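Local coordinates for Blr6230 protein (Bradyrhizobium diazoefficiens USDA 110, PDB 5NJW) that binds zinc and, as a probable subclass B3 metallo-beta-lactamase, is likely to hydrolyse the amide bond of beta-lactam antibiotics, at residues I67-A72 / L98-H103. Residues are numbered along the deposited sequence; the frame is centred on the assembly and turned at random. Where two conformers were deposited one is given.
Sequences ILMDTA and LNTHAH. With ZN (zinc ion), chain C; OH (hydroxide ion), chain K.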
loop_
_atom_site.group_PDB
_atom_site.type_symbol
_atom_site.label_atom_id
_atom_site.label_comp_id
_atom_site.label_asym_id
_atom_site.label_seq_id
_atom_site.Cartn_x
_atom_site.Cartn_y
_atom_site.Cartn_z
ATOM N N ILE A 67 4.652 13.902 3.165
ATOM C CA ILE A 67 4.951 12.601 2.578
ATOM C C ILE A 67 3.642 12.047 2.005
ATOM O O ILE A 67 2.600 12.022 2.688
ATOM C CB ILE A 67 5.522 11.630 3.624
ATOM C CG1 ILE A 67 6.810 12.185 4.260
ATOM C CG2 ILE A 67 5.732 10.233 3.028
ATOM C CD1 ILE A 67 7.276 11.403 5.467
ATOM N N LEU A 68 3.680 11.644 0.733
ATOM C CA LEU A 68 2.553 10.962 0.101
ATOM C C LEU A 68 2.822 9.469 0.133
ATOM O O LEU A 68 3.837 9.014 -0.387
ATOM C CB LEU A 68 2.402 11.463 -1.333
ATOM C CG LEU A 68 1.255 10.860 -2.128
ATOM C CD1 LEU A 68 -0.060 11.233 -1.530
ATOM C CD2 LEU A 68 1.307 11.299 -3.571
ATOM N N MET A 69 1.897 8.706 0.723
ATOM C CA MET A 69 1.992 7.261 0.770
ATOM C C MET A 69 1.056 6.704 -0.322
ATOM O O MET A 69 -0.177 6.717 -0.188
ATOM C CB MET A 69 1.569 6.734 2.136
ATOM C CG MET A 69 1.663 5.219 2.314
ATOM S SD MET A 69 3.307 4.505 2.224
ATOM C CE MET A 69 4.061 5.158 3.725
ATOM N N ASP A 70 1.688 6.259 -1.416
ATOM C CA ASP A 70 1.027 5.660 -2.590
ATOM C C ASP A 70 0.191 6.676 -3.378
ATOM O O ASP A 70 0.073 7.860 -3.027
ATOM C CB ASP A 70 0.199 4.427 -2.187
ATOM C CG ASP A 70 1.047 3.235 -1.797
ATOM O OD1 ASP A 70 2.154 3.032 -2.337
ATOM O OD2 ASP A 70 0.600 2.449 -0.932
ATOM N N THR A 71 -0.317 6.193 -4.522
ATOM C CA THR A 71 -1.337 6.876 -5.324
ATOM C C THR A 71 -2.424 5.868 -5.679
ATOM O O THR A 71 -2.585 4.891 -4.959
ATOM C CB THR A 71 -0.727 7.593 -6.559
ATOM O OG1 THR A 71 -0.032 6.661 -7.376
ATOM C CG2 THR A 71 0.213 8.732 -6.125
ATOM N N ALA A 72 -3.220 6.135 -6.712
ATOM C CA ALA A 72 -4.286 5.216 -7.066
ATOM C C ALA A 72 -4.150 4.829 -8.539
ATOM O O ALA A 72 -3.063 4.862 -9.098
ATOM C CB ALA A 72 -5.637 5.825 -6.705
ATOM N N LEU A 98 6.322 7.696 -0.961
ATOM C CA LEU A 98 6.665 6.346 -0.572
ATOM C C LEU A 98 5.692 5.379 -1.220
ATOM O O LEU A 98 4.520 5.700 -1.414
ATOM C CB LEU A 98 6.632 6.184 0.956
ATOM C CG LEU A 98 7.918 6.581 1.664
ATOM C CD1 LEU A 98 8.457 7.958 1.315
ATOM C CD2 LEU A 98 7.737 6.454 3.164
ATOM N N ASN A 99 6.183 4.188 -1.558
ATOM C CA ASN A 99 5.369 3.141 -2.161
ATOM C C ASN A 99 5.325 1.961 -1.235
ATOM O O ASN A 99 6.378 1.565 -0.677
ATOM C CB ASN A 99 5.982 2.743 -3.511
ATOM C CG ASN A 99 5.116 1.793 -4.368
ATOM O OD1 ASN A 99 5.691 0.981 -5.081
ATOM N ND2 ASN A 99 3.803 1.921 -4.357
ATOM N N THR A 100 4.155 1.325 -1.113
ATOM C CA THR A 100 4.043 0.025 -0.461
ATOM C C THR A 100 4.451 -1.064 -1.465
ATOM O O THR A 100 5.337 -1.880 -1.189
ATOM C CB THR A 100 2.607 -0.261 0.010
ATOM O OG1 THR A 100 1.681 -0.012 -1.049
ATOM C CG2 THR A 100 2.272 0.542 1.241
ATOM N N HIS A 101 3.842 -1.078 -2.660
ATOM C CA HIS A 101 4.243 -2.041 -3.681
ATOM C C HIS A 101 3.846 -1.550 -5.069
ATOM O O HIS A 101 2.924 -0.744 -5.257
ATOM C CB HIS A 101 3.650 -3.432 -3.408
ATOM C CG HIS A 101 2.181 -3.555 -3.702
ATOM N ND1 HIS A 101 1.185 -3.387 -2.765
ATOM C CD2 HIS A 101 1.545 -3.900 -4.841
ATOM C CE1 HIS A 101 0.006 -3.610 -3.317
ATOM N NE2 HIS A 101 0.196 -3.889 -4.586
ATOM N N ALA A 102 4.575 -2.055 -6.065
ATOM C CA ALA A 102 4.586 -1.477 -7.387
ATOM C C ALA A 102 3.602 -2.141 -8.336
ATOM O O ALA A 102 4.006 -2.768 -9.320
ATOM C CB ALA A 102 6.019 -1.552 -7.925
ATOM N N HIS A 103 2.309 -2.007 -8.053
ATOM C CA HIS A 103 1.219 -2.323 -9.002
ATOM C C HIS A 103 0.457 -1.073 -9.378
ATOM O O HIS A 103 0.391 -0.123 -8.558
ATOM C CB HIS A 103 0.240 -3.326 -8.393
ATOM C CG HIS A 103 0.813 -4.687 -8.188
ATOM N ND1 HIS A 103 0.265 -5.571 -7.285
ATOM C CD2 HIS A 103 1.814 -5.341 -8.808
ATOM C CE1 HIS A 103 0.919 -6.719 -7.350
ATOM N NE2 HIS A 103 1.881 -6.593 -8.242
HETATM ZN ZN ZN C . -1.038 -5.119 -5.689
HETATM O O OH K . -2.661 -4.345 -6.145
#
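Leu68 and Asp70 hold Leu98 between them by two backbone hydrogen bonds, the ladder of a parallel sheet: Leu98 N gives to Leu68 O at 2.9 Å, and Leu98 O accepts from Asp70 N. The strands 65-69 and 94-98 end at this point. Apolar packing lies on the face of the sheet shared by Met69 and Leu98. In one of two modelled positions Met69 leaves the backbone with CG anti to N (chi1 -178°), then bends twice, which lays its methyl CE against Leu98 CD2 at 3.9 Å; an unbranched, flexible chain suits that curl. Two residues earlier, Ile67 CG2 meets Leu98 CD1, so the fork of the leucine serves both.

Beyond the last bridge the contact becomes polar. The carboxylate of Asp70 grips the departing loop with both oxygens. OD1 takes two donors, Asn99 ND2 at 2.8 Å, nearly in line with its C-O bond, and the backbone N of Thr100 on its syn side; the amide of Asn99 stands almost perpendicular to the carboxylate, at 81°. OD2 receives the hydroxyl of Thr100, with OG1 at 2.7 Å, also syn. Thr100 OG1 sits between its own N and carbonyl carbon (chi1 49°), where hydroxyl and N-H can serve one carboxylate together. In this alpha-beta/beta-alpha fold buried Asp70, just after strand 65-69, holds the loop leading into the HxHxDH metal-binding motif, His101 to His106.

Asn99 ND2 also reaches His101 O at 2.9 Å, from above the carbonyl plane, tying the Asp70 network to the first ligand. Metal bonds come next: His101 NE2 and His103 ND1 each bind zinc at 2.1 Å, a hydroxide is a further ligand, and His177 completes the site. On the far side of the His101 ring, ND1 donates to the carbonyl of Cys201, leaving NE2 to face the metal.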